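Local atomic coordinates of tricorn protease (Thermoplasma acidophilum, PDB entry 1K32), a protein that acts as a serine protease whose beta-propeller domains probably gate substrate access, and probably cuts peptides released by the proteasome. Residues I428-R433 with A617-V622; E605-L610 with Y632-E637; A58-F61 with K66-I69. One frame throughout, in Å; residues are numbered along the deposited sequence.

Contact 1 of 3, residues I428-R433 with A617-V622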
loop_
_atom_site.group_PDB
_atom_site.type_symbol
_atom_site.label_atom_id
_atom_site.label_comp_id
_atom_site.label_asym_id
_atom_site.label_seq_id
_atom_site.Cartn_x
_atom_site.Cartn_y
_atom_site.Cartn_z
ATOM N N ILE A 428 32.031 0.867 -27.521
ATOM C CA ILE A 428 32.640 2.146 -27.879
ATOM C C ILE A 428 32.352 3.180 -26.812
ATOM O O ILE A 428 31.191 3.349 -26.433
ATOM C CB ILE A 428 32.064 2.686 -29.206
ATOM C CG1 ILE A 428 32.038 1.574 -30.247
ATOM C CG2 ILE A 428 32.903 3.872 -29.695
ATOM C CD1 ILE A 428 31.326 1.952 -31.513
ATOM N N SER A 429 33.390 3.884 -26.349
ATOM C CA SER A 429 33.217 4.923 -25.326
ATOM C C SER A 429 32.285 6.022 -25.829
ATOM O O SER A 429 32.213 6.278 -27.036
ATOM C CB SER A 429 34.574 5.529 -24.921
ATOM O OG SER A 429 35.278 6.083 -26.031
ATOM N N ASP A 430 31.573 6.675 -24.913
ATOM C CA ASP A 430 30.638 7.729 -25.299
ATOM C C ASP A 430 31.272 8.913 -26.024
ATOM O O ASP A 430 30.608 9.562 -26.823
ATOM C CB ASP A 430 29.863 8.250 -24.089
ATOM C CG ASP A 430 28.765 7.301 -23.640
ATOM O OD1 ASP A 430 27.831 7.770 -22.960
ATOM O OD2 ASP A 430 28.837 6.093 -23.954
ATOM N N ASN A 431 32.539 9.203 -25.742
ATOM C CA ASN A 431 33.214 10.307 -26.413
ATOM C C ASN A 431 33.875 9.822 -27.710
ATOM O O ASN A 431 34.666 10.542 -28.324
ATOM C CB ASN A 431 34.260 10.955 -25.491
ATOM C CG ASN A 431 35.358 9.996 -25.080
ATOM O OD1 ASN A 431 35.548 8.951 -25.696
ATOM N ND2 ASN A 431 36.099 10.359 -24.039
ATOM N N SER A 432 33.543 8.594 -28.110
ATOM C CA SER A 432 34.055 7.987 -29.346
ATOM C C SER A 432 35.570 7.845 -29.444
ATOM O O SER A 432 36.112 7.648 -30.533
ATOM C CB SER A 432 33.544 8.782 -30.554
ATOM O OG SER A 432 32.127 8.870 -30.541
ATOM N N ARG A 433 36.262 7.916 -28.314
ATOM C CA ARG A 433 37.715 7.813 -28.332
ATOM C C ARG A 433 38.323 6.407 -28.191
ATOM O O ARG A 433 39.369 6.125 -28.782
ATOM C CB ARG A 433 38.310 8.729 -27.265
ATOM C CG ARG A 433 39.813 8.597 -27.149
ATOM C CD ARG A 433 40.438 9.816 -26.507
ATOM N NE ARG A 433 41.859 9.605 -26.274
ATOM C CZ ARG A 433 42.665 10.500 -25.717
ATOM N NH1 ARG A 433 43.950 10.216 -25.538
ATOM N NH2 ARG A 433 42.187 11.680 -25.345
ATOM N N ALA A 617 21.446 3.829 -26.817
ATOM C CA ALA A 617 22.669 4.629 -26.816
ATOM C C ALA A 617 22.790 5.557 -25.611
ATOM O O ALA A 617 23.845 5.648 -24.996
ATOM C CB ALA A 617 22.741 5.449 -28.114
ATOM N N ASP A 618 21.707 6.244 -25.279
ATOM C CA ASP A 618 21.709 7.169 -24.158
ATOM C C ASP A 618 21.463 6.466 -22.819
ATOM O O ASP A 618 21.311 7.121 -21.788
ATOM C CB ASP A 618 20.640 8.238 -24.380
ATOM C CG ASP A 618 19.245 7.656 -24.440
ATOM O OD1 ASP A 618 18.276 8.432 -24.598
ATOM O OD2 ASP A 618 19.118 6.418 -24.324
ATOM N N ARG A 619 21.416 5.137 -22.841
ATOM C CA ARG A 619 21.188 4.340 -21.636
ATOM C C ARG A 619 19.845 4.613 -20.961
ATOM O O ARG A 619 19.666 4.303 -19.781
ATOM C CB ARG A 619 22.307 4.575 -20.614
ATOM C CG ARG A 619 23.699 4.182 -21.076
ATOM C CD ARG A 619 24.705 4.328 -19.940
ATOM N NE ARG A 619 26.081 4.139 -20.387
ATOM C CZ ARG A 619 26.709 4.956 -21.227
ATOM N NH1 ARG A 619 27.962 4.709 -21.587
ATOM N NH2 ARG A 619 26.085 6.025 -21.708
ATOM N N LYS A 620 18.898 5.183 -21.693
ATOM C CA LYS A 620 17.599 5.475 -21.104
ATOM C C LYS A 620 16.557 4.386 -21.346
ATOM O O LYS A 620 15.687 4.150 -20.509
ATOM C CB LYS A 620 17.078 6.810 -21.630
ATOM N N THR A 621 16.656 3.707 -22.482
ATOM C CA THR A 621 15.691 2.670 -22.811
ATOM C C THR A 621 16.276 1.267 -22.892
ATOM O O THR A 621 17.375 1.065 -23.393
ATOM C CB THR A 621 15.000 2.981 -24.140
ATOM O OG1 THR A 621 14.507 4.326 -24.107
ATOM C CG2 THR A 621 13.826 2.019 -24.370
ATOM N N VAL A 622 15.511 0.300 -22.402
ATOM C CA VAL A 622 15.920 -1.097 -22.413
ATOM C C VAL A 622 14.924 -1.928 -23.220
ATOM O O VAL A 622 13.715 -1.778 -23.072
ATOM C CB VAL A 622 15.958 -1.686 -20.983
ATOM C CG1 VAL A 622 16.465 -3.123 -21.022
ATOM C CG2 VAL A 622 16.830 -0.830 -20.089
#
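Asp-430 and Arg-619 tie together two hairpin loops of the seven-bladed beta-propeller through an end-on, two-pronged salt bridge. Arg-619 NH2 bonds to Asp-430 OD1 at 2.8 Å, arriving on the syn lone pair in the guanidinium plane, with 159° at the hydrogen. In the companion bond, Arg-619 NH1 reaches Asp-430 OD2 at 2.9 Å from above the carboxylate plane, for the two flat groups are turned 44° against each other. The acid and the arginine reach out to meet head-on from their two loops, and the arginine runs extended from CG to NE, which lets it span the 10.7 Å from Asp-430 CA to Arg-619 CA. Arg-388, from a loop of another blade, adds a second salt bridge at Asp-430 OD1, and this doubled positive charge would tend to keep the carboxylate ionised. Behind Asp-430, a type I turn from Ser-429 to Ser-432 presents the acid. Asn-431 OD1 braces that turn by accepting Ser-429 OG and Arg-433 N from opposite faces of its plane. Around Arg-619 an Asx turn pins the loop: Lys-620 N lies 2.9 Å from Asp-618 OD2, above the carboxylate plane.

Contact 2 of 3, residues E605-L610 with Y632-E637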
loop_
_atom_site.group_PDB
_atom_site.type_symbol
_atom_site.label_atom_id
_atom_site.label_comp_id
_atom_site.label_asym_id
_atom_site.label_seq_id
_atom_site.Cartn_x
_atom_site.Cartn_y
_atom_site.Cartn_z
ATOM N N GLU A 605 16.280 -7.207 -7.883
ATOM C CA GLU A 605 15.853 -7.723 -9.175
ATOM C C GLU A 605 15.007 -6.693 -9.907
ATOM O O GLU A 605 14.011 -6.206 -9.375
ATOM C CB GLU A 605 15.042 -9.002 -8.988
ATOM C CG GLU A 605 14.844 -9.801 -10.257
ATOM C CD GLU A 605 14.117 -11.106 -10.002
ATOM O OE1 GLU A 605 12.884 -11.075 -9.862
ATOM O OE2 GLU A 605 14.785 -12.161 -9.931
ATOM N N VAL A 606 15.402 -6.370 -11.131
ATOM C CA VAL A 606 14.682 -5.391 -11.930
ATOM C C VAL A 606 13.705 -6.052 -12.891
ATOM O O VAL A 606 12.641 -5.509 -13.166
ATOM C CB VAL A 606 15.655 -4.521 -12.754
ATOM C CG1 VAL A 606 14.883 -3.510 -13.582
ATOM C CG2 VAL A 606 16.633 -3.826 -11.833
ATOM N N LYS A 607 14.073 -7.224 -13.400
ATOM C CA LYS A 607 13.235 -7.944 -14.351
ATOM C C LYS A 607 13.718 -9.386 -14.450
ATOM O O LYS A 607 14.924 -9.634 -14.443
ATOM C CB LYS A 607 13.346 -7.276 -15.724
ATOM C CG LYS A 607 12.241 -7.627 -16.698
ATOM C CD LYS A 607 10.927 -6.939 -16.321
ATOM C CE LYS A 607 11.037 -5.420 -16.394
ATOM N NZ LYS A 607 9.698 -4.768 -16.226
ATOM N N ASN A 608 12.791 -10.337 -14.543
ATOM C CA ASN A 608 13.172 -11.742 -14.662
ATOM C C ASN A 608 12.604 -12.378 -15.926
ATOM O O ASN A 608 11.940 -11.712 -16.716
ATOM C CB ASN A 608 12.724 -12.542 -13.430
ATOM C CG ASN A 608 11.212 -12.562 -13.252
ATOM O OD1 ASN A 608 10.459 -12.130 -14.124
ATOM N ND2 ASN A 608 10.764 -13.078 -12.111
ATOM N N ASN A 609 12.882 -13.663 -16.116
ATOM C CA ASN A 609 12.405 -14.404 -17.275
ATOM C C ASN A 609 12.883 -13.813 -18.594
ATOM O O ASN A 609 12.169 -13.858 -19.599
ATOM C CB ASN A 609 10.875 -14.477 -17.251
ATOM C CG ASN A 609 10.355 -15.299 -16.088
ATOM O OD1 ASN A 609 9.281 -15.036 -15.560
ATOM N ND2 ASN A 609 11.118 -16.311 -15.691
ATOM N N LEU A 610 14.100 -13.278 -18.594
ATOM C CA LEU A 610 14.665 -12.685 -19.800
ATOM C C LEU A 610 15.435 -13.716 -20.613
ATOM O O LEU A 610 15.831 -14.759 -20.100
ATOM C CB LEU A 610 15.604 -11.532 -19.441
ATOM C CG LEU A 610 15.024 -10.399 -18.590
ATOM C CD1 LEU A 610 16.109 -9.357 -18.332
ATOM C CD2 LEU A 610 13.824 -9.775 -19.292
ATOM N N TYR A 632 9.831 -6.708 -25.336
ATOM C CA TYR A 632 9.318 -5.633 -24.495
ATOM C C TYR A 632 10.276 -4.454 -24.389
ATOM O O TYR A 632 11.481 -4.573 -24.618
ATOM C CB TYR A 632 9.026 -6.129 -23.084
ATOM C CG TYR A 632 8.004 -7.233 -23.001
ATOM C CD1 TYR A 632 8.339 -8.549 -23.324
ATOM C CD2 TYR A 632 6.708 -6.970 -22.558
ATOM C CE1 TYR A 632 7.405 -9.583 -23.194
ATOM C CE2 TYR A 632 5.770 -7.990 -22.427
ATOM C CZ TYR A 632 6.124 -9.291 -22.742
ATOM O OH TYR A 632 5.199 -10.294 -22.581
ATOM N N THR A 633 9.720 -3.308 -24.023
ATOM C CA THR A 633 10.512 -2.106 -23.871
ATOM C C THR A 633 10.074 -1.347 -22.624
ATOM O O THR A 633 8.887 -1.202 -22.355
ATOM C CB THR A 633 10.368 -1.183 -25.099
ATOM O OG1 THR A 633 11.163 -0.009 -24.905
ATOM C CG2 THR A 633 8.917 -0.776 -25.294
ATOM N N PHE A 634 11.048 -0.884 -21.856
ATOM C CA PHE A 634 10.762 -0.129 -20.649
ATOM C C PHE A 634 11.878 0.869 -20.377
ATOM O O PHE A 634 13.027 0.639 -20.745
ATOM C CB PHE A 634 10.584 -1.064 -19.438
ATOM C CG PHE A 634 11.780 -1.931 -19.141
ATOM C CD1 PHE A 634 11.977 -3.131 -19.817
ATOM C CD2 PHE A 634 12.700 -1.555 -18.166
ATOM C CE1 PHE A 634 13.070 -3.949 -19.527
ATOM C CE2 PHE A 634 13.803 -2.368 -17.865
ATOM C CZ PHE A 634 13.986 -3.566 -18.548
ATOM N N PRO A 635 11.542 2.007 -19.751
ATOM C CA PRO A 635 12.526 3.044 -19.427
ATOM C C PRO A 635 13.402 2.497 -18.302
ATOM O O PRO A 635 12.886 1.904 -17.345
ATOM C CB PRO A 635 11.662 4.216 -18.957
ATOM C CG PRO A 635 10.302 3.930 -19.541
ATOM C CD PRO A 635 10.187 2.446 -19.386
ATOM N N LEU A 636 14.713 2.686 -18.411
ATOM C CA LEU A 636 15.619 2.182 -17.384
ATOM C C LEU A 636 15.287 2.799 -16.030
ATOM O O LEU A 636 15.592 2.225 -14.986
ATOM C CB LEU A 636 17.074 2.473 -17.763
ATOM C CG LEU A 636 18.148 1.685 -16.999
ATOM C CD1 LEU A 636 19.424 1.617 -17.831
ATOM C CD2 LEU A 636 18.417 2.334 -15.647
ATOM N N GLU A 637 14.641 3.961 -16.059
ATOM C CA GLU A 637 14.259 4.659 -14.838
ATOM C C GLU A 637 13.003 4.082 -14.183
ATOM O O GLU A 637 12.898 4.050 -12.961
ATOM C CB GLU A 637 14.054 6.152 -15.124
#
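Lys-607 NZ is gripped by three groups: the ring of Phe-634 across the contact, the carboxylate of Glu-642 in a salt bridge, and the backbone carbonyl oxygen of Pro-639 in a hydrogen bond. Lys-607 NZ stands 4.6 Å from the centroid of the Phe-634 ring and 11° off its normal, a cation-pi contact over the face. The methylene before it lies on the same ring: Lys-607 CE is 4.1 Å from the Phe-634 centroid, a CH-pi contact, and its nearest ring atom is Phe-634 CE1 at 4.0 Å. The ammonium thus combines a formal counter-charge and a carbonyl with the pi cloud, while Lys-607 CE, over the ring centre, covers part of that face. Bends at chi2 and chi3 bring CE and NZ above the ring, the lysine and the phenylalanine passing each other in opposite senses. The Phe-634 ring also packs on Val-622 and Pro-639. Val-606 stands near the same ring, its CG1 4.6 Å from Phe-634 CE2. That both Val-606 and Lys-607 turn to this side follows from a classic beta bulge, in which the two residues together face Leu-593 of the neighbouring strand. Further along, the chain turns a corner at Asn-609, and Leu-610 packs on Leu-593 and Val-624. No hydrogen bond joins the two segments; the strands belong to separate four-stranded sheets, and side chains alone meet between them. Such side-chain packing, here between the outermost strand 603-610 of one sheet and the third strand, 631-635, of the next, is typical of successive blades in a beta-propeller.

Contact 3 of 3, residues A58-F61 with K66-I69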
loop_
_atom_site.group_PDB
_atom_site.type_symbol
_atom_site.label_atom_id
_atom_site.label_comp_id
_atom_site.label_asym_id
_atom_site.label_seq_id
_atom_site.Cartn_x
_atom_site.Cartn_y
_atom_site.Cartn_z
ATOM N N ALA A 58 5.180 -42.319 -52.515
ATOM C CA ALA A 58 3.855 -42.847 -52.858
ATOM C C ALA A 58 4.091 -44.162 -53.578
ATOM O O ALA A 58 4.863 -44.210 -54.538
ATOM C CB ALA A 58 3.105 -41.881 -53.769
ATOM N N ARG A 59 3.426 -45.215 -53.106
ATOM C CA ARG A 59 3.584 -46.549 -53.667
ATOM C C ARG A 59 2.271 -47.200 -54.063
ATOM O O ARG A 59 1.341 -47.271 -53.257
ATOM C CB ARG A 59 4.284 -47.464 -52.648
ATOM C CG ARG A 59 5.756 -47.141 -52.377
ATOM C CD ARG A 59 6.599 -47.418 -53.621
ATOM N NE ARG A 59 6.566 -48.829 -53.987
ATOM C CZ ARG A 59 7.194 -49.791 -53.318
ATOM N NH1 ARG A 59 7.106 -51.050 -53.722
ATOM N NH2 ARG A 59 7.921 -49.495 -52.250
ATOM N N PHE A 60 2.212 -47.690 -55.300
ATOM C CA PHE A 60 1.037 -48.396 -55.810
ATOM C C PHE A 60 0.938 -49.735 -55.082
ATOM O O PHE A 60 1.951 -50.385 -54.848
ATOM C CB PHE A 60 1.181 -48.757 -57.299
ATOM C CG PHE A 60 0.868 -47.642 -58.267
ATOM C CD1 PHE A 60 1.882 -47.052 -59.016
ATOM C CD2 PHE A 60 -0.441 -47.244 -58.493
ATOM C CE1 PHE A 60 1.590 -46.084 -59.986
ATOM C CE2 PHE A 60 -0.747 -46.276 -59.456
ATOM C CZ PHE A 60 0.269 -45.698 -60.204
ATOM N N PHE A 61 -0.270 -50.155 -54.728
ATOM C CA PHE A 61 -0.416 -51.470 -54.130
ATOM C C PHE A 61 -0.236 -52.396 -55.334
ATOM O O PHE A 61 -0.391 -51.962 -56.477
ATOM C CB PHE A 61 -1.809 -51.662 -53.518
ATOM C CG PHE A 61 -1.894 -51.261 -52.080
ATOM C CD1 PHE A 61 -1.820 -49.924 -51.705
ATOM C CD2 PHE A 61 -2.043 -52.227 -51.087
ATOM C CE1 PHE A 61 -1.895 -49.555 -50.358
ATOM C CE2 PHE A 61 -2.118 -51.867 -49.743
ATOM C CZ PHE A 61 -2.046 -50.530 -49.381
ATOM N N LYS A 66 -4.977 -49.205 -55.118
ATOM C CA LYS A 66 -4.792 -48.280 -54.010
ATOM C C LYS A 66 -3.348 -47.763 -54.004
ATOM O O LYS A 66 -2.445 -48.379 -54.584
ATOM C CB LYS A 66 -5.097 -48.990 -52.686
ATOM C CG LYS A 66 -5.179 -48.056 -51.482
ATOM C CD LYS A 66 -5.255 -48.823 -50.170
ATOM C CE LYS A 66 -6.510 -49.645 -50.068
ATOM N NZ LYS A 66 -6.526 -50.422 -48.797
ATOM N N ILE A 67 -3.136 -46.624 -53.355
ATOM C CA ILE A 67 -1.805 -46.041 -53.265
ATOM C C ILE A 67 -1.474 -45.697 -51.817
ATOM O O ILE A 67 -2.253 -45.027 -51.133
ATOM C CB ILE A 67 -1.700 -44.758 -54.129
ATOM C CG1 ILE A 67 -1.931 -45.098 -55.604
ATOM C CG2 ILE A 67 -0.333 -44.098 -53.928
ATOM C CD1 ILE A 67 -2.024 -43.881 -56.490
ATOM N N ALA A 68 -0.321 -46.164 -51.350
ATOM C CA ALA A 68 0.114 -45.876 -49.986
ATOM C C ALA A 68 0.941 -44.590 -50.052
ATOM O O ALA A 68 1.802 -44.435 -50.927
ATOM C CB ALA A 68 0.933 -47.027 -49.445
ATOM N N ILE A 69 0.686 -43.669 -49.132
ATOM C CA ILE A 69 1.363 -42.376 -49.159
ATOM C C ILE A 69 2.013 -41.922 -47.854
ATOM O O ILE A 69 1.422 -42.058 -46.774
ATOM C CB ILE A 69 0.358 -41.277 -49.581
ATOM C CG1 ILE A 69 -0.290 -41.645 -50.920
ATOM C CG2 ILE A 69 1.063 -39.932 -49.669
ATOM C CD1 ILE A 69 -1.452 -40.740 -51.318
#
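Ala-58, Phe-60 and Ile-67 form the apolar centre, on the face of the hairpin that also carries Ile-69. Phe-60 and Ile-67 run next to each other off that face, with Phe-60 CD2 3.9 Å from Ile-67 CG1. The other branch of the isoleucine, CG2, anti to its own backbone N, comes 4.1 Å from Ala-58 CB. Ile-28 of the preceding sheet packs against all three residues of this centre. On the reverse face, Ala-68 touches Val-111, and its CB lies 3.9 Å from Phe-61 CE1. The backbones between the faces are antiparallel: Arg-59 and Ala-68 make a hydrogen-bonded pair, Arg-59 N to Ala-68 O and Ala-68 N to Arg-59 O both measuring 2.8 Å, flanked by the non-hydrogen-bonded pairs Ala-58 with Ile-69 and Phe-60 with Ile-67. Toward the turn, Phe-61 N adds a bond to Lys-66 O, also 2.8 Å. Here the Phe-61 ring lies alongside the lysine chain, whose CD sits over one face, 3.4 Å from Phe-61 CE1. A bend at chi3 (-64°) leads Lys-66 NZ to an off-centre cation-pi position, 5.0 Å from the Phe-61 centroid, with a long, weak ion pair to Asp-142 besides. With an alanine at Phe-61, the lysine chain would probably lose the surface it lies on and be freer to swing, and Phe-84 and Phe-114 would lose an aromatic neighbour. A beta hairpin sandwiched by its two faces between the sheets before and after it is characteristic of a beta-propeller blade.

Overall arrangement
From the N terminus, contact 3 comes first and closes the shortest loop, the four-residue turn of the hairpin 54-60 with 66-73, in the second of six successive sheets forming the first propeller. Contacts 1 and 2 lie in the second propeller, on the opposite side of the chain's centre, their centres about 64 Å and about 56 Å from that of contact 3. Contact 1 opens at 428-433 and closes across 183 residues; contact 2 opens at 605-610, within that span, and closes beyond it at 632-637, so the two cross. They meet in the last blade, where strands 621-626 and 631-635 are neighbours. Contact 1 thus ties that blade to a non-adjacent one, contact 2 to its predecessor.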